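Local coordinates for protein predicted zincin-like metalloprotease (Acidothermus cellulolyticus 11B, PDB 3E11) that is of unknown function but is probably a zincin-like, metal-dependent protease, and binds calcium, at residues H96-A99 with H100-G103; F25-A28 with M29-V32; V3-P7 with D8-E12. All coordinates share one frame; numbering follows the deposited sequence.

Along the chain contact 3 comes first, then contact 2, then contact 1. Contact 3 starts helix 7-19, contact 2 lies in the loop that leads from that helix to strand 32-37, and contact 1 ends helix 83-101, which carries the probable zincin motif. Contacts 1 and 2 are neighbours, centres about 11 Å apart: Ile98 and Phe102 pack on Ala28. Contact 3 lies on the opposite side of the chain's centre, about 25 Å from contact 1 and 24 Å from contact 2, centre to centre. Helix 83-101 is shared by all three: Phe10 of contact 3 touches its Val86 and Val90, Met29 of contact 2 its Val94 and Ile98, and contact 1 forms its last turn.

Contact 1. Residues H96-A99 with H100-G103; sequences HEIA and HHFG
Phe102 N is shared by two carbonyls of the preceding turn, donating to Ile98 O at 3.3 Å and, in a weak and bent bond, to Ala99 O at 3.1 Å. The fork marks the helix end: Phe102 is the first residue to leave helical backbone angles, and Gly103, with positive phi, is the C-prime residue of a Schellman motif whose Gly103 N bonds to His100 O. One turn back, His100 N reaches His96 O at 2.9 Å with an N-H...O angle of 160°, and His101 N reaches Glu97 O. The His100 ring also spreads over His96 O, which lies 3.0 Å from the ring plane, offset toward the rim. CG of His100 stands beside its own backbone N (chi1 -63°), which swings the ring back over that carbonyl. The His96 and His100 side chains run side by side and point the same way, their ring centroids 5.7 Å apart and planes at 76°. A water at the in-plane edge of the His100 ring bridges to the acid, 2.9 Å from His100 ND1 and donating to Glu97 OE2 at 3.1 Å. His96, Glu97 and His100 match the HExxH motif of zincins, consistent with two metal ligands and a catalytic glutamate, although no metal is bound here. At the helix end, Ile98 CD1 packs against Phe102 CE2 at 3.8 Å. Asp106, accepting a weak hydrogen bond from His100 NE2, stands where the extended HExxHxxGxxH/D motif of metzincins has its third ligand, Gly103 being the glycine, and is possibly a ligand. Around this turn, His96, Ala99 and His100 touch Leu109 of helix 106-110, Glu97 and Ile98 lean on Tyr49 of strand 47-50, the His101 ring stacks on Tyr49, and Glu97 meets Ile69 of strand 67-72.

Contact 2. Residues F25-A28 with M29-V32; sequences FARA and MRNV
Phe25 O accepts from Met29 N at 3.1 Å, a single helical-type bond with an N-H...O angle of 141°. Met29, present as selenomethionine, has CG beside its own backbone N (chi1 -76°), which sets that methylene 3.4 Å from Phe25 O; bends farther along carry the selenium off to pack with Val94 and Ile98 of helix 83-101. The Phe25 ring likewise leads off, to Val95 of the same helix and to Leu112. Ala26 takes part through its backbone, its O accepting a second, weak bond from Met29 N, so that this one N-H is divided between successive carbonyls. Arg27 supplies the main side-chain contact. Its guanidinium lies flat on that of Arg30, centres 3.6 Å apart and planes at 11°, with Arg27 NE over the middle of the Arg30 group, 3.2 Å from Arg30 CZ. A bend at chi2 of Arg27 and another at chi3 of Arg30 bring the two chains obliquely across each other. The like charges probably repel, but both groups are exposed, and solvent would probably screen them. At the backbone of the same pair, Arg30 N donates to Arg27 O at 3.1 Å, from above the carbonyl plane. A water donates to Ala28 O at 2.6 Å and to Arg30 O at 2.7 Å, joining the two. The CB of Ala28 touches Ile98 of helix 83-101 and Phe102, just beyond the end of that helix. From Met29 the chain reverses in a type II beta turn closed by Val32 N to Met29 O, with Asn31 at positive phi in its third place; a short helical turn thus runs directly into a beta turn that delivers the chain to strand 32-37 of the zincin-like fold's sheet.

Contact 3. Residues V3-P7 with D8-E12; sequences VYVDP and DRFDE. With ACT (acetate ion), chain C.
Asp6 and Arg9 cross at the N-terminus of helix 7-19, where Asp6 is the N-cap; carboxylate and guanidinium planes are 18° apart, but their charged atoms do not meet. Asp6 CG lies between the backbone N and the carbonyl carbon (chi1 61°), turning the carboxylate back over the first turn: OD2 accepts a weak bond from Arg9 N at 3.3 Å, and OD1 comes beside Arg9 CB at 3.4 Å. A water donates to Asp6 OD2 and accepts from Asp8 N, tying a second N-H to the cap. Arg9, bent at chi2, runs off from Asp6; its NH1 forms a salt bridge with Glu12 OE1 at 2.8 Å, met close to the guanidinium plane, while NH2 bridges to Glu83. With an alanine in place of Arg9, Glu12 and Glu83 would probably lose the positive partner they share, and Val5 CG1 the packing of Arg9 CG on one flank. That methyl also lies at the edge of the Phe10 ring, near its plane, and 3.7 Å from Phe10 CB; the Phe10 side chain packs against Cys77 of helix 73-78 and Val86 and Val90 of helix 83-101. Phe10 N to Asp6 O at 2.9 Å and Asp11 N to Pro7 O hold the backbone. An acetate, probably from the crystallisation liquor, lies over one face of the Tyr4 ring, and its O takes a straight hydrogen bond from Val5 N at 3.2 Å.

Contact 1. Residues H96-A99 with H100-G103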
loop_
_atom_site.group_PDB
_atom_site.type_symbol
_atom_site.label_atom_id
_atom_site.label_comp_id
_atom_site.label_asym_id
_atom_site.label_seq_id
_atom_site.Cartn_x
_atom_site.Cartn_y
_atom_site.Cartn_z
ATOM N N HIS A 96 2.293 0.904 -6.996
ATOM C CA HIS A 96 3.734 1.067 -7.204
ATOM C C HIS A 96 4.578 0.106 -6.404
ATOM O O HIS A 96 5.556 -0.447 -6.918
ATOM C CB HIS A 96 4.164 2.515 -6.948
ATOM C CG HIS A 96 3.749 3.436 -8.049
ATOM N ND1 HIS A 96 4.630 4.258 -8.710
ATOM C CD2 HIS A 96 2.547 3.610 -8.650
ATOM C CE1 HIS A 96 3.974 4.944 -9.632
ATOM N NE2 HIS A 96 2.709 4.565 -9.617
ATOM N N GLU A 97 4.209 -0.104 -5.151
ATOM C CA GLU A 97 4.999 -0.966 -4.292
ATOM C C GLU A 97 4.932 -2.398 -4.789
ATOM O O GLU A 97 5.949 -3.075 -4.863
ATOM C CB GLU A 97 4.558 -0.848 -2.823
ATOM C CG GLU A 97 5.020 0.456 -2.143
ATOM C CD GLU A 97 6.531 0.622 -2.192
ATOM O OE1 GLU A 97 7.250 -0.381 -2.077
ATOM O OE2 GLU A 97 7.006 1.749 -2.402
ATOM N N ILE A 98 3.750 -2.863 -5.174
ATOM C CA ILE A 98 3.642 -4.237 -5.657
ATOM C C ILE A 98 4.346 -4.402 -7.011
ATOM O O ILE A 98 5.055 -5.397 -7.241
ATOM C CB ILE A 98 2.164 -4.744 -5.663
ATOM C CG1 ILE A 98 2.147 -6.277 -5.730
ATOM C CG2 ILE A 98 1.330 -4.113 -6.741
ATOM C CD1 ILE A 98 2.808 -6.945 -4.527
ATOM N N ALA A 99 4.207 -3.408 -7.874
ATOM C CA ALA A 99 4.832 -3.457 -9.194
ATOM C C ALA A 99 6.362 -3.535 -9.080
ATOM O O ALA A 99 7.015 -4.350 -9.738
ATOM C CB ALA A 99 4.404 -2.256 -9.990
ATOM N N HIS A 100 6.917 -2.701 -8.208
ATOM C CA HIS A 100 8.358 -2.635 -8.009
ATOM C C HIS A 100 8.879 -3.920 -7.379
ATOM O O HIS A 100 9.973 -4.381 -7.719
ATOM C CB HIS A 100 8.750 -1.410 -7.161
ATOM C CG HIS A 100 8.406 -0.096 -7.791
ATOM N ND1 HIS A 100 8.399 1.089 -7.085
ATOM C CD2 HIS A 100 8.036 0.219 -9.058
ATOM C CE1 HIS A 100 8.039 2.076 -7.887
ATOM N NE2 HIS A 100 7.810 1.573 -9.091
ATOM N N HIS A 101 8.081 -4.536 -6.507
ATOM C CA HIS A 101 8.456 -5.807 -5.893
ATOM C C HIS A 101 8.655 -6.903 -6.944
ATOM O O HIS A 101 9.499 -7.778 -6.773
ATOM C CB HIS A 101 7.401 -6.253 -4.869
ATOM C CG HIS A 101 7.589 -7.657 -4.379
ATOM N ND1 HIS A 101 8.632 -8.031 -3.559
ATOM C CD2 HIS A 101 6.875 -8.786 -4.616
ATOM C CE1 HIS A 101 8.533 -9.318 -3.280
ATOM N NE2 HIS A 101 7.481 -9.803 -3.918
ATOM N N PHE A 102 7.879 -6.838 -8.025
ATOM C CA PHE A 102 7.973 -7.805 -9.116
ATOM C C PHE A 102 8.712 -7.200 -10.305
ATOM O O PHE A 102 8.505 -7.614 -11.441
ATOM C CB PHE A 102 6.578 -8.247 -9.548
ATOM C CG PHE A 102 5.898 -9.122 -8.559
ATOM C CD1 PHE A 102 6.384 -10.407 -8.299
ATOM C CD2 PHE A 102 4.786 -8.678 -7.877
ATOM C CE1 PHE A 102 5.756 -11.218 -7.391
ATOM C CE2 PHE A 102 4.158 -9.487 -6.956
ATOM C CZ PHE A 102 4.636 -10.759 -6.716
ATOM N N GLY A 103 9.572 -6.235 -10.029
ATOM C CA GLY A 103 10.510 -5.709 -10.997
ATOM C C GLY A 103 9.920 -4.963 -12.168
ATOM O O GLY A 103 10.574 -4.845 -13.208
HETATM O O HOH W 1 9.274 1.108 -4.356
#

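Contact 2. Residues F25-A28 with M29-V32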
loop_
_atom_site.group_PDB
_atom_site.type_symbol
_atom_site.label_atom_id
_atom_site.label_comp_id
_atom_site.label_asym_id
_atom_site.label_seq_id
_atom_site.Cartn_x
_atom_site.Cartn_y
_atom_site.Cartn_z
ATOM N N PHE A 25 -3.423 -6.169 -11.451
ATOM C CA PHE A 25 -2.531 -6.276 -10.290
ATOM C C PHE A 25 -3.041 -7.237 -9.192
ATOM O O PHE A 25 -2.397 -7.398 -8.172
ATOM C CB PHE A 25 -2.374 -4.877 -9.669
ATOM C CG PHE A 25 -1.758 -3.892 -10.596
ATOM C CD1 PHE A 25 -0.413 -3.976 -10.904
ATOM C CD2 PHE A 25 -2.514 -2.912 -11.188
ATOM C CE1 PHE A 25 0.154 -3.103 -11.782
ATOM C CE2 PHE A 25 -1.930 -2.013 -12.059
ATOM C CZ PHE A 25 -0.598 -2.119 -12.351
ATOM N N ALA A 26 -4.220 -7.807 -9.390
ATOM C CA ALA A 26 -4.896 -8.564 -8.330
ATOM C C ALA A 26 -4.064 -9.770 -7.964
ATOM O O ALA A 26 -3.774 -9.999 -6.791
ATOM C CB ALA A 26 -6.285 -8.994 -8.773
ATOM N N ARG A 27 -3.658 -10.547 -8.959
ATOM C CA ARG A 27 -2.860 -11.736 -8.689
ATOM C C ARG A 27 -1.511 -11.348 -8.065
ATOM O O ARG A 27 -1.012 -12.045 -7.195
ATOM C CB ARG A 27 -2.677 -12.598 -9.944
ATOM C CG ARG A 27 -1.724 -13.756 -9.744
ATOM C CD ARG A 27 -2.202 -14.772 -8.675
ATOM N NE ARG A 27 -1.237 -15.862 -8.542
ATOM C CZ ARG A 27 -0.125 -15.803 -7.813
ATOM N NH1 ARG A 27 0.194 -14.698 -7.132
ATOM N NH2 ARG A 27 0.695 -16.851 -7.789
ATOM N N ALA A 28 -0.909 -10.260 -8.522
ATOM C CA ALA A 28 0.358 -9.777 -7.916
ATOM C C ALA A 28 0.230 -9.455 -6.409
ATOM O O ALA A 28 1.183 -9.608 -5.653
ATOM C CB ALA A 28 0.879 -8.549 -8.664
HETATM N N MSE A 29 -0.951 -9.003 -6.005
HETATM C CA MSE A 29 -1.288 -8.675 -4.616
HETATM C C MSE A 29 -1.670 -9.898 -3.755
HETATM O O MSE A 29 -1.965 -9.746 -2.551
HETATM C CB MSE A 29 -2.446 -7.640 -4.594
HETATM C CG MSE A 29 -1.995 -6.239 -4.950
HETATM SE SE MSE A 29 -0.830 -5.479 -3.628
HETATM C CE MSE A 29 -2.038 -5.325 -2.257
ATOM N N ARG A 30 -1.633 -11.111 -4.346
ATOM C CA ARG A 30 -1.944 -12.311 -3.589
ATOM C C ARG A 30 -1.142 -12.394 -2.298
ATOM O O ARG A 30 0.073 -12.295 -2.305
ATOM C CB ARG A 30 -1.680 -13.590 -4.394
ATOM C CG ARG A 30 -2.057 -14.863 -3.622
ATOM C CD ARG A 30 -1.894 -16.118 -4.461
ATOM N NE ARG A 30 -2.948 -16.184 -5.467
ATOM C CZ ARG A 30 -3.124 -17.195 -6.305
ATOM N NH1 ARG A 30 -2.300 -18.229 -6.287
ATOM N NH2 ARG A 30 -4.120 -17.145 -7.173
ATOM N N ASN A 31 -1.854 -12.607 -1.189
ATOM C CA ASN A 31 -1.216 -12.780 0.114
ATOM C C ASN A 31 -0.259 -11.635 0.482
ATOM O O ASN A 31 0.852 -11.855 0.949
ATOM C CB ASN A 31 -0.486 -14.127 0.172
ATOM C CG ASN A 31 -0.149 -14.530 1.583
ATOM O OD1 ASN A 31 -0.914 -14.247 2.506
ATOM N ND2 ASN A 31 1.033 -15.153 1.768
ATOM N N VAL A 32 -0.700 -10.419 0.163
ATOM C CA VAL A 32 -0.082 -9.185 0.612
ATOM C C VAL A 32 -1.111 -8.455 1.439
ATOM O O VAL A 32 -2.301 -8.325 1.031
ATOM C CB VAL A 32 0.318 -8.278 -0.567
ATOM C CG1 VAL A 32 0.913 -6.963 -0.049
ATOM C CG2 VAL A 32 1.301 -9.007 -1.459
HETATM O O HOH W 2 1.881 -11.700 -4.237
#

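Contact 3. Residues V3-P7 with D8-E12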
loop_
_atom_site.group_PDB
_atom_site.type_symbol
_atom_site.label_atom_id
_atom_site.label_comp_id
_atom_site.label_asym_id
_atom_site.label_seq_id
_atom_site.Cartn_x
_atom_site.Cartn_y
_atom_site.Cartn_z
ATOM N N VAL A 3 -5.770 17.409 4.383
ATOM C CA VAL A 3 -6.934 16.812 5.013
ATOM C C VAL A 3 -6.480 15.948 6.180
ATOM O O VAL A 3 -5.470 15.251 6.099
ATOM C CB VAL A 3 -7.806 16.015 4.015
ATOM C CG1 VAL A 3 -7.122 14.746 3.506
ATOM C CG2 VAL A 3 -9.135 15.686 4.636
ATOM N N TYR A 4 -7.202 16.059 7.278
ATOM C CA TYR A 4 -6.951 15.228 8.442
ATOM C C TYR A 4 -7.860 13.999 8.348
ATOM O O TYR A 4 -9.058 14.111 8.076
ATOM C CB TYR A 4 -7.261 15.983 9.731
ATOM C CG TYR A 4 -6.762 15.276 10.970
ATOM C CD1 TYR A 4 -7.428 14.164 11.483
ATOM C CD2 TYR A 4 -5.614 15.708 11.609
ATOM C CE1 TYR A 4 -6.974 13.522 12.640
ATOM C CE2 TYR A 4 -5.148 15.079 12.744
ATOM C CZ TYR A 4 -5.811 13.969 13.247
ATOM O OH TYR A 4 -5.337 13.380 14.410
ATOM N N VAL A 5 -7.273 12.851 8.595
ATOM C CA VAL A 5 -7.989 11.598 8.621
ATOM C C VAL A 5 -7.578 10.845 9.877
ATOM O O VAL A 5 -6.390 10.472 10.059
ATOM C CB VAL A 5 -7.697 10.754 7.377
ATOM C CG1 VAL A 5 -8.556 9.493 7.392
ATOM C CG2 VAL A 5 -7.926 11.553 6.078
ATOM N N ASP A 6 -8.549 10.621 10.762
ATOM C CA ASP A 6 -8.308 9.803 11.970
ATOM C C ASP A 6 -7.991 8.352 11.600
ATOM O O ASP A 6 -8.346 7.896 10.527
ATOM C CB ASP A 6 -9.478 9.871 12.943
ATOM C CG ASP A 6 -10.755 9.345 12.352
ATOM O OD1 ASP A 6 -11.343 10.101 11.565
ATOM O OD2 ASP A 6 -11.160 8.205 12.690
ATOM N N PRO A 7 -7.313 7.622 12.485
ATOM C CA PRO A 7 -6.864 6.247 12.146
ATOM C C PRO A 7 -7.978 5.295 11.641
ATOM O O PRO A 7 -7.800 4.657 10.586
ATOM C CB PRO A 7 -6.258 5.766 13.454
ATOM C CG PRO A 7 -5.704 7.042 14.043
ATOM C CD PRO A 7 -6.818 8.035 13.802
ATOM N N ASP A 8 -9.103 5.226 12.347
ATOM C CA ASP A 8 -10.184 4.315 11.931
ATOM C C ASP A 8 -10.670 4.674 10.540
ATOM O O ASP A 8 -10.877 3.792 9.719
ATOM C CB ASP A 8 -11.364 4.351 12.860
ATOM C CG ASP A 8 -11.120 3.626 14.148
ATOM O OD1 ASP A 8 -10.064 2.977 14.322
ATOM O OD2 ASP A 8 -12.026 3.697 14.994
ATOM N N ARG A 9 -10.854 5.966 10.277
ATOM C CA ARG A 9 -11.301 6.400 8.940
ATOM C C ARG A 9 -10.267 6.102 7.876
ATOM O O ARG A 9 -10.598 5.678 6.761
ATOM C CB ARG A 9 -11.634 7.894 8.947
ATOM C CG ARG A 9 -12.118 8.424 7.629
ATOM C CD ARG A 9 -13.297 7.650 7.079
ATOM N NE ARG A 9 -13.881 8.321 5.918
ATOM C CZ ARG A 9 -14.749 7.754 5.101
ATOM N NH1 ARG A 9 -15.143 6.510 5.320
ATOM N NH2 ARG A 9 -15.254 8.429 4.076
ATOM N N PHE A 10 -8.992 6.286 8.232
ATOM C CA PHE A 10 -7.934 6.033 7.272
ATOM C C PHE A 10 -7.965 4.569 6.854
ATOM O O PHE A 10 -7.826 4.289 5.677
ATOM C CB PHE A 10 -6.553 6.428 7.799
ATOM C CG PHE A 10 -5.474 6.488 6.721
ATOM C CD1 PHE A 10 -5.259 7.649 6.008
ATOM C CD2 PHE A 10 -4.654 5.393 6.481
ATOM C CE1 PHE A 10 -4.270 7.750 5.064
ATOM C CE2 PHE A 10 -3.666 5.456 5.521
ATOM C CZ PHE A 10 -3.481 6.646 4.797
ATOM N N ASP A 11 -8.201 3.664 7.808
ATOM C CA ASP A 11 -8.377 2.239 7.492
ATOM C C ASP A 11 -9.471 1.970 6.452
ATOM O O ASP A 11 -9.284 1.169 5.539
ATOM C CB ASP A 11 -8.624 1.416 8.757
ATOM C CG ASP A 11 -7.427 1.392 9.668
ATOM O OD1 ASP A 11 -6.321 1.610 9.153
ATOM O OD2 ASP A 11 -7.609 1.183 10.893
ATOM N N GLU A 12 -10.565 2.689 6.558
ATOM C CA GLU A 12 -11.656 2.606 5.601
ATOM C C GLU A 12 -11.267 3.099 4.225
ATOM O O GLU A 12 -11.645 2.503 3.222
ATOM C CB GLU A 12 -12.838 3.422 6.131
ATOM C CG GLU A 12 -13.408 2.866 7.449
ATOM C CD GLU A 12 -14.504 3.716 8.084
ATOM O OE1 GLU A 12 -14.831 4.796 7.561
ATOM O OE2 GLU A 12 -15.056 3.291 9.128
HETATM C C ACT C . -3.400 12.565 10.167
HETATM O O ACT C . -4.156 12.785 9.164
HETATM O OXT ACT C . -3.601 11.501 10.819
HETATM C CH3 ACT C . -2.317 13.518 10.597
HETATM O O HOH W 3 -10.043 6.810 14.564
HETATM O O HOH W 4 -5.206 3.897 10.095
#